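Local atomic coordinates of membrane-bound protease PH1510 (Pyrococcus horikoshii, PDB entry 6M4B), a protein that cleaves proteins preferentially near hydrophobic or aromatic residues, acting as a membrane-bound serine protease of the ClpP-like S14 family that degrades a stomatin homolog in vitro. Residues Pro69-Val74 against Val196-Thr201; Ala41-Leu46 against Glu177-Ser182; Arg29-Ala34 against Gln64-Pro69; Asp54-Ile59 against Thr86-Gly91. The protein carries 1 engineered substitution. All blocks are in the same frame, centred on the assembly; numbering follows the deposited sequence.

Contact 1: residues Pro69-Val74 against Val196-Thr201; sequences PVIIYV and VTLNFT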
loop_
_atom_site.group_PDB
_atom_site.type_symbol
_atom_site.label_atom_id
_atom_site.label_comp_id
_atom_site.label_asym_id
_atom_site.label_seq_id
_atom_site.Cartn_x
_atom_site.Cartn_y
_atom_site.Cartn_z
ATOM N N PRO A 69 -10.849 7.069 12.245
ATOM C CA PRO A 69 -9.527 7.697 12.271
ATOM C C PRO A 69 -8.565 7.060 13.296
ATOM O O PRO A 69 -8.936 6.824 14.413
ATOM C CB PRO A 69 -9.851 9.153 12.644
ATOM C CG PRO A 69 -11.290 9.355 12.243
ATOM C CD PRO A 69 -11.953 8.048 12.434
ATOM N N VAL A 70 -7.348 6.770 12.857
ATOM C CA VAL A 70 -6.207 6.367 13.668
ATOM C C VAL A 70 -5.186 7.518 13.798
ATOM O O VAL A 70 -4.628 8.026 12.788
ATOM C CB VAL A 70 -5.469 5.172 13.037
ATOM C CG1 VAL A 70 -4.382 4.640 13.987
ATOM C CG2 VAL A 70 -6.461 4.089 12.694
ATOM N N ILE A 71 -4.913 7.908 15.022
ATOM C CA ILE A 71 -3.987 8.982 15.335
ATOM C C ILE A 71 -2.755 8.285 15.906
ATOM O O ILE A 71 -2.863 7.529 16.865
ATOM C CB ILE A 71 -4.597 9.981 16.324
ATOM C CG1 ILE A 71 -5.829 10.623 15.680
ATOM C CG2 ILE A 71 -3.579 11.050 16.688
ATOM C CD1 ILE A 71 -6.623 11.512 16.598
ATOM N N ILE A 72 -1.592 8.562 15.321
ATOM C CA ILE A 72 -0.352 8.030 15.824
ATOM C C ILE A 72 0.270 9.135 16.669
ATOM O O ILE A 72 0.469 10.242 16.188
ATOM C CB ILE A 72 0.588 7.565 14.678
ATOM C CG1 ILE A 72 -0.057 6.411 13.884
ATOM C CG2 ILE A 72 1.912 7.137 15.242
ATOM C CD1 ILE A 72 -0.302 5.139 14.637
ATOM N N TYR A 73 0.522 8.812 17.940
ATOM C CA TYR A 73 0.974 9.763 18.921
ATOM C C TYR A 73 2.285 9.244 19.452
ATOM O O TYR A 73 2.319 8.232 20.151
ATOM C CB TYR A 73 -0.033 9.914 20.042
ATOM C CG TYR A 73 0.266 10.941 21.153
ATOM C CD1 TYR A 73 1.121 12.008 20.946
ATOM C CD2 TYR A 73 -0.339 10.829 22.416
ATOM C CE1 TYR A 73 1.351 12.950 21.927
ATOM C CE2 TYR A 73 -0.101 11.770 23.430
ATOM C CZ TYR A 73 0.706 12.845 23.177
ATOM O OH TYR A 73 0.947 13.804 24.159
ATOM N N VAL A 74 3.353 9.939 19.087
ATOM C CA VAL A 74 4.681 9.553 19.506
ATOM C C VAL A 74 4.870 10.040 20.954
ATOM O O VAL A 74 4.987 11.246 21.233
ATOM C CB VAL A 74 5.784 10.131 18.596
ATOM C CG1 VAL A 74 7.123 9.454 18.951
ATOM C CG2 VAL A 74 5.438 9.888 17.123
ATOM N N VAL A 196 -12.801 13.013 7.041
ATOM C CA VAL A 196 -13.597 13.268 8.241
ATOM C C VAL A 196 -13.031 14.395 9.092
ATOM O O VAL A 196 -11.843 14.456 9.309
ATOM C CB VAL A 196 -13.675 11.945 9.088
ATOM C CG1 VAL A 196 -14.327 12.185 10.426
ATOM C CG2 VAL A 196 -14.485 10.896 8.351
ATOM N N THR A 197 -13.888 15.273 9.608
ATOM C CA THR A 197 -13.486 16.305 10.583
ATOM C C THR A 197 -13.543 15.713 11.991
ATOM O O THR A 197 -14.545 15.175 12.364
ATOM C CB THR A 197 -14.352 17.578 10.449
ATOM O OG1 THR A 197 -14.161 18.138 9.151
ATOM C CG2 THR A 197 -13.947 18.666 11.496
ATOM N N LEU A 198 -12.454 15.789 12.749
ATOM C CA LEU A 198 -12.407 15.178 14.057
ATOM C C LEU A 198 -13.199 16.041 15.048
ATOM O O LEU A 198 -13.071 17.280 15.070
ATOM C CB LEU A 198 -10.975 15.034 14.549
ATOM C CG LEU A 198 -10.077 14.112 13.711
ATOM C CD1 LEU A 198 -8.629 14.290 14.109
ATOM C CD2 LEU A 198 -10.506 12.670 13.865
ATOM N N ASN A 199 -14.027 15.407 15.853
ATOM C CA ASN A 199 -14.846 16.132 16.820
ATOM C C ASN A 199 -14.518 15.683 18.190
ATOM O O ASN A 199 -14.915 14.587 18.628
ATOM C CB ASN A 199 -16.304 15.903 16.541
ATOM C CG ASN A 199 -17.199 16.410 17.658
ATOM O OD1 ASN A 199 -16.808 17.197 18.515
ATOM N ND2 ASN A 199 -18.425 15.941 17.635
ATOM N N PHE A 200 -13.749 16.522 18.870
ATOM C CA PHE A 200 -13.254 16.163 20.180
ATOM C C PHE A 200 -13.650 17.156 21.244
ATOM O O PHE A 200 -13.078 17.187 22.327
ATOM C CB PHE A 200 -11.712 16.095 20.166
ATOM C CG PHE A 200 -11.120 14.963 19.338
ATOM C CD1 PHE A 200 -11.722 13.683 19.259
ATOM C CD2 PHE A 200 -9.913 15.149 18.749
ATOM C CE1 PHE A 200 -11.112 12.669 18.562
ATOM C CE2 PHE A 200 -9.292 14.138 18.040
ATOM C CZ PHE A 200 -9.876 12.912 17.953
ATOM N N THR A 201 -14.660 17.944 20.975
ATOM C CA THR A 201 -15.072 18.943 21.938
ATOM C C THR A 201 -15.458 18.315 23.290
ATOM O O THR A 201 -14.955 18.727 24.310
ATOM C CB THR A 201 -16.209 19.735 21.333
ATOM O OG1 THR A 201 -15.761 20.220 20.054
ATOM C CG2 THR A 201 -16.631 20.903 22.284
#
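Leu198 brings its CD2 methyl to the CB-CG edge of the Pro69 ring, 3.8 Å from Pro69 CG and the same from Pro69 CB; the two side chains slide past each other in opposite senses rather than meeting head on. The other branch turns toward the strand, where Leu198 CD1 lies 4.2 Å from Ile71 CD1. Both methyls of this leucine are thus used, CD2 on Pro69, just ahead of the strand, and CD1 on Ile71 within it, two residues whose CB atoms both point toward the loop.

Ile71 meets Phe200 from the opposite direction. With its CG1 opposite the carbonyl carbon (chi1 -62°) and the chain then extended (chi2 173°), the isoleucine carries CD1 to the rim of the phenyl ring, 3.8 Å from Phe200 CZ and near the ring plane, so this is an edge contact and not a CH-pi approach over the face. One face of the same ring is taken by a neighbour in the loop, Leu198 CB standing 4.0 Å above the plane. Outside the pair, Leu179 and Ser182 of helix 175-182 also touch the ring, and Asn183 OD1 accepts a hydrogen bond from Phe200 N.

The result is an irregular loop packed by apolar side chains on one face of strand 70-74, part of the central parallel sheet of this ClpP/crotonase-like protease domain.

Contact 2: residues Ala41-Leu46 against Glu177-Ser182; sequences AIIIEL and ELLKKS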
loop_
_atom_site.group_PDB
_atom_site.type_symbol
_atom_site.label_atom_id
_atom_site.label_comp_id
_atom_site.label_asym_id
_atom_site.label_seq_id
_atom_site.Cartn_x
_atom_site.Cartn_y
_atom_site.Cartn_z
ATOM N N ALA A 41 -12.398 8.004 17.117
ATOM C CA ALA A 41 -10.967 7.890 16.760
ATOM C C ALA A 41 -10.302 6.937 17.728
ATOM O O ALA A 41 -10.787 6.762 18.860
ATOM C CB ALA A 41 -10.241 9.245 16.799
ATOM N N ILE A 42 -9.180 6.357 17.298
ATOM C CA ILE A 42 -8.301 5.633 18.212
ATOM C C ILE A 42 -6.931 6.296 18.171
ATOM O O ILE A 42 -6.414 6.588 17.098
ATOM C CB ILE A 42 -8.234 4.129 17.897
ATOM C CG1 ILE A 42 -7.354 3.416 18.942
ATOM C CG2 ILE A 42 -7.762 3.844 16.486
ATOM C CD1 ILE A 42 -7.320 1.924 18.748
ATOM N N ILE A 43 -6.380 6.578 19.343
ATOM C CA ILE A 43 -5.052 7.141 19.497
ATOM C C ILE A 43 -4.125 5.996 19.903
ATOM O O ILE A 43 -4.414 5.233 20.814
ATOM C CB ILE A 43 -4.979 8.218 20.572
ATOM C CG1 ILE A 43 -5.850 9.428 20.161
ATOM C CG2 ILE A 43 -3.522 8.668 20.779
ATOM C CD1 ILE A 43 -6.157 10.376 21.312
ATOM N N ILE A 44 -3.026 5.865 19.179
ATOM C CA ILE A 44 -2.046 4.862 19.465
ATOM C C ILE A 44 -0.796 5.577 19.853
ATOM O O ILE A 44 -0.209 6.274 19.044
ATOM C CB ILE A 44 -1.885 3.911 18.292
ATOM C CG1 ILE A 44 -3.174 3.094 18.211
ATOM C CG2 ILE A 44 -0.650 3.041 18.490
ATOM C CD1 ILE A 44 -3.269 2.217 17.013
ATOM N N GLU A 45 -0.427 5.403 21.126
ATOM C CA GLU A 45 0.785 5.971 21.701
ATOM C C GLU A 45 1.947 5.053 21.308
ATOM O O GLU A 45 1.997 3.901 21.729
ATOM C CB GLU A 45 0.672 6.077 23.216
ATOM C CG GLU A 45 -0.272 7.191 23.662
ATOM C CD GLU A 45 -0.566 7.185 25.167
ATOM O OE1 GLU A 45 -0.162 6.221 25.851
ATOM O OE2 GLU A 45 -1.216 8.132 25.664
ATOM N N LEU A 46 2.828 5.551 20.450
ATOM C CA LEU A 46 3.793 4.698 19.774
ATOM C C LEU A 46 5.206 5.060 20.191
ATOM O O LEU A 46 5.552 6.218 20.268
ATOM C CB LEU A 46 3.664 4.827 18.249
ATOM C CG LEU A 46 4.610 3.967 17.398
ATOM C CD1 LEU A 46 4.228 2.499 17.480
ATOM C CD2 LEU A 46 4.570 4.456 15.973
ATOM N N GLU A 177 -4.203 17.750 25.700
ATOM C CA GLU A 177 -3.733 18.764 24.745
ATOM C C GLU A 177 -3.865 18.219 23.288
ATOM O O GLU A 177 -4.212 18.963 22.390
ATOM C CB GLU A 177 -2.313 19.279 25.073
ATOM C CG GLU A 177 -2.037 20.608 24.374
ATOM C CD GLU A 177 -0.632 21.242 24.606
ATOM O OE1 GLU A 177 0.434 20.580 24.594
ATOM O OE2 GLU A 177 -0.595 22.485 24.721
ATOM N N LEU A 178 -3.639 16.920 23.073
ATOM C CA LEU A 178 -3.784 16.315 21.724
ATOM C C LEU A 178 -5.234 16.470 21.199
ATOM O O LEU A 178 -5.465 17.061 20.111
ATOM C CB LEU A 178 -3.322 14.845 21.711
ATOM C CG LEU A 178 -3.362 14.040 20.388
ATOM C CD1 LEU A 178 -2.522 12.794 20.497
ATOM C CD2 LEU A 178 -4.775 13.591 20.040
ATOM N N LEU A 179 -6.176 16.081 22.048
ATOM C CA LEU A 179 -7.618 16.276 21.797
ATOM C C LEU A 179 -7.973 17.703 21.518
ATOM O O LEU A 179 -8.616 17.990 20.512
ATOM C CB LEU A 179 -8.466 15.749 22.949
ATOM C CG LEU A 179 -8.365 14.216 23.139
ATOM C CD1 LEU A 179 -9.071 13.819 24.452
ATOM C CD2 LEU A 179 -8.917 13.415 21.971
ATOM N N LYS A 180 -7.467 18.617 22.325
ATOM C CA LYS A 180 -7.772 20.034 22.140
ATOM C C LYS A 180 -7.271 20.587 20.810
ATOM O O LYS A 180 -8.003 21.247 20.084
ATOM C CB LYS A 180 -7.195 20.799 23.326
ATOM C CG LYS A 180 -7.494 22.284 23.439
ATOM C CD LYS A 180 -6.769 22.840 24.687
ATOM C CE LYS A 180 -6.101 24.204 24.475
ATOM N NZ LYS A 180 -7.020 25.344 24.736
ATOM N N LYS A 181 -6.006 20.366 20.481
ATOM C CA LYS A 181 -5.440 20.911 19.206
ATOM C C LYS A 181 -5.894 20.152 17.959
ATOM O O LYS A 181 -5.846 20.705 16.845
ATOM C CB LYS A 181 -3.918 20.878 19.257
ATOM C CG LYS A 181 -3.321 21.837 20.281
ATOM C CD LYS A 181 -1.862 21.510 20.557
ATOM C CE LYS A 181 -1.084 22.722 21.038
ATOM N NZ LYS A 181 0.374 22.525 20.845
ATOM N N SER A 182 -6.274 18.882 18.134
ATOM C CA SER A 182 -6.716 18.053 17.007
ATOM C C SER A 182 -8.176 18.322 16.668
ATOM O O SER A 182 -8.638 18.002 15.547
ATOM C CB SER A 182 -6.521 16.576 17.282
ATOM O OG SER A 182 -5.143 16.263 17.349
#
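Ile43 sets its CG1 branch trans to the carbonyl carbon (chi1 -64°), while Leu178 swings its CG trans to the backbone N (chi1 -179°); these two settings aim the side chains at each other between strand and helix. They meet tip to tip, Ile43 CD1 at 3.7 Å from Leu178 CD2. The same isoleucine methyl also receives Leu179, whose CB does not aim at the strand but whose CD2 bends in to 4.2 Å from Ile43 CD1, crossing it at a slant. A single methyl of the strand therefore sits against two leucine methyls from consecutive helical positions.

On the helix, Leu178 O takes two bonds from one residue: Ser182 N at 2.8 Å and Ser182 OG at 2.9 Å, the hydroxyl lying 46° out of the carbonyl plane. This ties the buried serine hydroxyl back to its own helix. Tyr73 of the adjacent strand packs on both Ile43 and Leu178, extending the apolar layer between the sheet and helix 175-182.

Chemically, only methyl carbons meet across the contact, so helix and strand are joined here by burial and dispersion, without the directional constraint that a polar bond would impose.

Contact 3: residues Arg29-Ala34 against Gln64-Pro69; sequences RYITIA and QQSKIP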
loop_
_atom_site.group_PDB
_atom_site.type_symbol
_atom_site.label_atom_id
_atom_site.label_comp_id
_atom_site.label_asym_id
_atom_site.label_seq_id
_atom_site.Cartn_x
_atom_site.Cartn_y
_atom_site.Cartn_z
ATOM N N ARG A 29 -6.091 -5.755 16.672
ATOM C CA ARG A 29 -7.044 -5.972 17.770
ATOM C C ARG A 29 -7.575 -4.630 18.267
ATOM O O ARG A 29 -8.796 -4.438 18.304
ATOM C CB ARG A 29 -6.395 -6.778 18.921
ATOM C CG ARG A 29 -7.312 -7.101 20.103
ATOM C CD ARG A 29 -6.604 -7.981 21.186
ATOM N NE ARG A 29 -7.237 -7.785 22.506
ATOM C CZ ARG A 29 -6.924 -6.830 23.394
ATOM N NH1 ARG A 29 -7.584 -6.776 24.550
ATOM N NH2 ARG A 29 -5.973 -5.930 23.151
ATOM N N TYR A 30 -6.660 -3.710 18.601
ATOM C CA TYR A 30 -7.033 -2.390 19.122
ATOM C C TYR A 30 -7.935 -1.607 18.136
ATOM O O TYR A 30 -8.932 -0.998 18.510
ATOM C CB TYR A 30 -5.790 -1.555 19.421
ATOM C CG TYR A 30 -4.931 -2.009 20.583
ATOM C CD1 TYR A 30 -5.498 -2.396 21.797
ATOM C CD2 TYR A 30 -3.535 -1.997 20.494
ATOM C CE1 TYR A 30 -4.702 -2.783 22.878
ATOM C CE2 TYR A 30 -2.729 -2.376 21.565
ATOM C CZ TYR A 30 -3.321 -2.779 22.761
ATOM O OH TYR A 30 -2.541 -3.160 23.843
ATOM N N ILE A 31 -7.586 -1.626 16.864
ATOM C CA ILE A 31 -8.379 -0.896 15.872
ATOM C C ILE A 31 -9.732 -1.580 15.692
ATOM O O ILE A 31 -10.756 -0.910 15.548
ATOM C CB ILE A 31 -7.614 -0.747 14.531
ATOM C CG1 ILE A 31 -6.367 0.109 14.722
ATOM C CG2 ILE A 31 -8.492 -0.120 13.456
ATOM C CD1 ILE A 31 -5.359 0.045 13.588
ATOM N N THR A 32 -9.752 -2.915 15.684
ATOM C CA THR A 32 -11.032 -3.639 15.486
ATOM C C THR A 32 -12.010 -3.306 16.616
ATOM O O THR A 32 -13.184 -2.956 16.376
ATOM C CB THR A 32 -10.852 -5.179 15.377
ATOM O OG1 THR A 32 -9.909 -5.471 14.340
ATOM C CG2 THR A 32 -12.171 -5.829 15.011
ATOM N N ILE A 33 -11.505 -3.337 17.833
ATOM C CA ILE A 33 -12.318 -2.969 18.993
ATOM C C ILE A 33 -12.930 -1.580 18.814
ATOM O O ILE A 33 -14.139 -1.412 18.877
ATOM C CB ILE A 33 -11.502 -3.040 20.302
ATOM C CG1 ILE A 33 -11.205 -4.499 20.643
ATOM C CG2 ILE A 33 -12.285 -2.401 21.448
ATOM C CD1 ILE A 33 -10.154 -4.698 21.725
ATOM N N ALA A 34 -12.082 -0.590 18.544
ATOM C CA ALA A 34 -12.541 0.773 18.382
ATOM C C ALA A 34 -13.545 0.927 17.242
ATOM O O ALA A 34 -14.475 1.723 17.355
ATOM C CB ALA A 34 -11.345 1.690 18.154
ATOM N N GLN A 64 -4.940 2.242 6.877
ATOM C CA GLN A 64 -5.559 2.852 5.727
ATOM C C GLN A 64 -6.988 2.385 5.479
ATOM O O GLN A 64 -7.766 3.144 4.940
ATOM C CB GLN A 64 -4.718 2.635 4.465
ATOM C CG GLN A 64 -3.446 3.487 4.417
ATOM C CD GLN A 64 -2.595 3.177 3.182
ATOM O OE1 GLN A 64 -2.563 2.027 2.711
ATOM N NE2 GLN A 64 -1.899 4.186 2.657
ATOM N N GLN A 65 -7.291 1.120 5.779
ATOM C CA GLN A 65 -8.640 0.546 5.625
ATOM C C GLN A 65 -9.504 0.761 6.881
ATOM O O GLN A 65 -10.628 0.332 6.902
ATOM C CB GLN A 65 -8.580 -0.987 5.359
ATOM C CG GLN A 65 -7.716 -1.495 4.192
ATOM C CD GLN A 65 -8.291 -1.177 2.822
ATOM O OE1 GLN A 65 -8.547 -0.022 2.490
ATOM N NE2 GLN A 65 -8.463 -2.202 2.005
ATOM N N SER A 66 -8.940 1.326 7.938
ATOM C CA SER A 66 -9.662 1.558 9.179
ATOM C C SER A 66 -10.940 2.310 8.922
ATOM O O SER A 66 -10.959 3.261 8.177
ATOM C CB SER A 66 -8.808 2.331 10.211
ATOM O OG SER A 66 -9.543 2.522 11.421
ATOM N N LYS A 67 -12.021 1.879 9.541
ATOM C CA LYS A 67 -13.287 2.602 9.399
ATOM C C LYS A 67 -13.364 3.791 10.321
ATOM O O LYS A 67 -14.304 4.542 10.220
ATOM C CB LYS A 67 -14.477 1.665 9.663
ATOM C CG LYS A 67 -14.593 0.591 8.585
ATOM C CD LYS A 67 -15.580 -0.514 8.930
ATOM C CE LYS A 67 -15.556 -1.599 7.850
ATOM N NZ LYS A 67 -16.175 -2.866 8.306
ATOM N N ILE A 68 -12.398 3.946 11.237
ATOM C CA ILE A 68 -12.313 5.132 12.072
ATOM C C ILE A 68 -10.933 5.763 11.978
ATOM O O ILE A 68 -9.957 5.082 11.679
ATOM C CB ILE A 68 -12.628 4.818 13.547
ATOM C CG1 ILE A 68 -11.562 3.934 14.148
ATOM C CG2 ILE A 68 -14.012 4.159 13.656
ATOM C CD1 ILE A 68 -11.760 3.707 15.621
ATOM N N PRO A 69 -10.849 7.069 12.245
ATOM C CA PRO A 69 -9.527 7.697 12.271
ATOM C C PRO A 69 -8.565 7.060 13.296
ATOM O O PRO A 69 -8.936 6.824 14.413
ATOM C CB PRO A 69 -9.851 9.153 12.644
ATOM C CG PRO A 69 -11.290 9.355 12.243
ATOM C CD PRO A 69 -11.953 8.048 12.434
#
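Ile68 presses its CD1 methyl onto Ala34, with Ile68 CD1 only 3.3 Å from Ala34 CB, tighter than normal carbon-carbon contact; the methyl also approaches the helix backbone, lying 3.7 Å from Ala34 C. The isoleucine reaches so far because CG1 occupies the crowded position between its backbone N and carbonyl carbon (chi1 67°) and the chain is then extended (chi2 175°). The small alanine side chain is consistent with the close approach of loop and helix.

Near Ile31 the meeting is of a different kind. Its CG2 branch lies 3.5 Å from Ser66 OG and 4.1 Å from Ser66 CB, a methyl packed beside a hydroxyl. That hydroxyl is already committed within the loop: Ser66 OG donates to Ile68 O at 2.6 Å, in the carbonyl plane and on a lone pair. The bond bridges two residues ahead and ties Ser66 to Ile68, the two loop residues that touch the helix.

Around the pair, Glu35 OE2 accepts a hydrogen bond from Lys67 N, a further tie between helix 21-36 and the loop, while Gln64 packs on Tyr128 of the second subunit.

Helix 21-36 links strands 9-16 and 41-47, and helix 53-64 with this loop leads on to strand 70-74; the contact thus joins two successive beta-alpha-beta crossovers of the parallel sheet.

Contact 4: residues Asp54-Ile59 against Thr86-Gly91; sequences DAMMNI and TYIALG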
loop_
_atom_site.group_PDB
_atom_site.type_symbol
_atom_site.label_atom_id
_atom_site.label_comp_id
_atom_site.label_asym_id
_atom_site.label_seq_id
_atom_site.Cartn_x
_atom_site.Cartn_y
_atom_site.Cartn_z
ATOM N N ASP A 54 7.742 -5.916 6.426
ATOM C CA ASP A 54 6.476 -6.561 6.075
ATOM C C ASP A 54 5.341 -6.330 7.112
ATOM O O ASP A 54 4.174 -6.069 6.727
ATOM C CB ASP A 54 6.646 -8.082 5.701
ATOM C CG ASP A 54 7.441 -8.906 6.766
ATOM O OD1 ASP A 54 7.357 -8.637 7.976
ATOM O OD2 ASP A 54 8.187 -9.837 6.400
ATOM N N ALA A 55 5.686 -6.428 8.398
ATOM C CA ALA A 55 4.737 -6.160 9.452
ATOM C C ALA A 55 4.321 -4.667 9.378
ATOM O O ALA A 55 3.147 -4.389 9.451
ATOM C CB ALA A 55 5.313 -6.513 10.813
ATOM N N MET A 56 5.294 -3.769 9.165
ATOM C CA MET A 56 5.005 -2.341 8.953
ATOM C C MET A 56 3.990 -2.118 7.832
ATOM O O MET A 56 3.014 -1.412 8.028
ATOM C CB MET A 56 6.296 -1.587 8.710
ATOM C CG MET A 56 6.145 -0.144 8.291
ATOM S SD MET A 56 5.951 0.078 6.502
ATOM C CE MET A 56 7.676 -0.132 6.052
ATOM N N MET A 57 4.175 -2.792 6.694
ATOM C CA MET A 57 3.283 -2.636 5.547
ATOM C C MET A 57 1.888 -3.112 5.827
ATOM O O MET A 57 0.966 -2.422 5.458
ATOM C CB MET A 57 3.863 -3.271 4.264
ATOM C CG MET A 57 4.960 -2.395 3.655
ATOM S SD MET A 57 5.598 -3.088 2.157
ATOM C CE MET A 57 7.264 -2.514 2.134
ATOM N N ASN A 58 1.732 -4.236 6.526
ATOM C CA ASN A 58 0.403 -4.700 6.932
ATOM C C ASN A 58 -0.211 -3.778 7.980
ATOM O O ASN A 58 -1.417 -3.524 7.918
ATOM C CB ASN A 58 0.427 -6.142 7.489
ATOM C CG ASN A 58 0.956 -7.162 6.477
ATOM O OD1 ASN A 58 0.642 -7.105 5.292
ATOM N ND2 ASN A 58 1.758 -8.102 6.957
ATOM N N ILE A 59 0.618 -3.220 8.887
ATOM C CA ILE A 59 0.094 -2.236 9.832
ATOM C C ILE A 59 -0.378 -1.002 9.062
ATOM O O ILE A 59 -1.516 -0.549 9.219
ATOM C CB ILE A 59 1.113 -1.835 10.896
ATOM C CG1 ILE A 59 1.421 -3.041 11.776
ATOM C CG2 ILE A 59 0.559 -0.662 11.731
ATOM C CD1 ILE A 59 2.581 -2.822 12.744
ATOM N N THR A 86 8.252 5.350 11.467
ATOM C CA THR A 86 7.987 6.562 10.734
ATOM C C THR A 86 6.888 6.361 9.703
ATOM O O THR A 86 6.025 7.219 9.556
ATOM C CB THR A 86 9.250 7.024 10.074
ATOM O OG1 THR A 86 10.222 7.300 11.102
ATOM C CG2 THR A 86 9.039 8.258 9.281
ATOM N N TYR A 87 6.906 5.193 9.037
ATOM C CA TYR A 87 5.956 4.825 8.018
ATOM C C TYR A 87 4.552 4.624 8.625
ATOM O O TYR A 87 3.570 5.013 8.027
ATOM C CB TYR A 87 6.361 3.507 7.299
ATOM C CG TYR A 87 7.683 3.537 6.498
ATOM C CD1 TYR A 87 8.925 3.438 7.129
ATOM C CD2 TYR A 87 7.674 3.575 5.103
ATOM C CE1 TYR A 87 10.102 3.415 6.401
ATOM C CE2 TYR A 87 8.837 3.518 4.383
ATOM C CZ TYR A 87 10.042 3.425 5.028
ATOM O OH TYR A 87 11.180 3.394 4.319
ATOM N N ILE A 88 4.475 4.023 9.812
ATOM C CA ILE A 88 3.204 3.840 10.516
ATOM C C ILE A 88 2.597 5.212 10.760
ATOM O O ILE A 88 1.449 5.447 10.434
ATOM C CB ILE A 88 3.422 3.057 11.846
ATOM C CG1 ILE A 88 3.896 1.606 11.563
ATOM C CG2 ILE A 88 2.143 2.970 12.695
ATOM C CD1 ILE A 88 4.455 0.871 12.770
ATOM N N ALA A 89 3.416 6.137 11.258
ATOM C CA ALA A 89 2.988 7.503 11.428
ATOM C C ALA A 89 2.546 8.177 10.121
ATOM O O ALA A 89 1.392 8.659 10.051
ATOM C CB ALA A 89 4.076 8.320 12.076
ATOM N N LEU A 90 3.402 8.159 9.078
ATOM C CA LEU A 90 3.024 8.741 7.781
ATOM C C LEU A 90 1.819 8.122 7.123
ATOM O O LEU A 90 1.130 8.785 6.332
ATOM C CB LEU A 90 4.193 8.774 6.812
ATOM C CG LEU A 90 5.357 9.617 7.263
ATOM C CD1 LEU A 90 6.552 9.338 6.378
ATOM C CD2 LEU A 90 4.982 11.095 7.202
ATOM N N GLY A 91 1.512 6.878 7.458
ATOM C CA GLY A 91 0.345 6.197 6.918
ATOM C C GLY A 91 -0.955 6.471 7.630
ATOM O O GLY A 91 -2.002 5.955 7.232
#
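Two nearly parallel helices, joined by a Met-aromatic contact, make up this part of the ClpP-like protease domain: the short axes of 54-59 and 86-90 run 11° apart and approach to 9.3 Å. Helix 84-90 directly follows Ala83, the engineered residue at the nucleophile position. The pair also borders substrate-binding positions, with the side chain of Tyr87 about 4 Å from that of Cys106 and that of Met56 about 5 Å from that of Ala53.

Met56 bends at both its second and third torsions, which turns the terminal methyl over one face of the Tyr87 ring. This methyl makes the CH-pi contact, Met56 CE standing 3.8 Å from the centroid of the Tyr87 ring and 16° off the normal. The sulfur views the ring obliquely and lies closer to the stem of the side chain, Met56 SD being 3.5 Å from Tyr87 CB. Phe129 and Ile133 of helix 123-139, the helix that bears the active-site Lys124, also pack on Tyr87.

A turn after Met56, Ile59 meets Ile88, the residue next to Tyr87; the two pass each other at an angle, both also touching Phe27 of helix 21-36. Ile59 CG2 rests 4.0 Å from Ile88 CG1, and the two CD1 methyls, Ile59 CD1 and Ile88 CD1, come within 4.1 Å.

Overall arrangement
From the N terminus, 29-34 opens contact 3, which closes a short loop at 64-69. Before it closes, 41-46 opens contact 2 and 54-59 opens contact 4, so contact 3 crosses both. Contact 4 closes at 86-91, entirely within the long span of contact 2. Contact 1 starts at Pro69, which it shares with contact 3, crosses contact 4, and ends at 196-201, beyond the closure of contact 2 at 177-182, thus crossing that too. Contacts 1 and 2 join late chain segments to neighbouring strands of the parallel sheet; contact 3 braces a helix against the approach to strand 70-74, and contact 4 pairs two helices, Ile88 touching Ile72 of that strand.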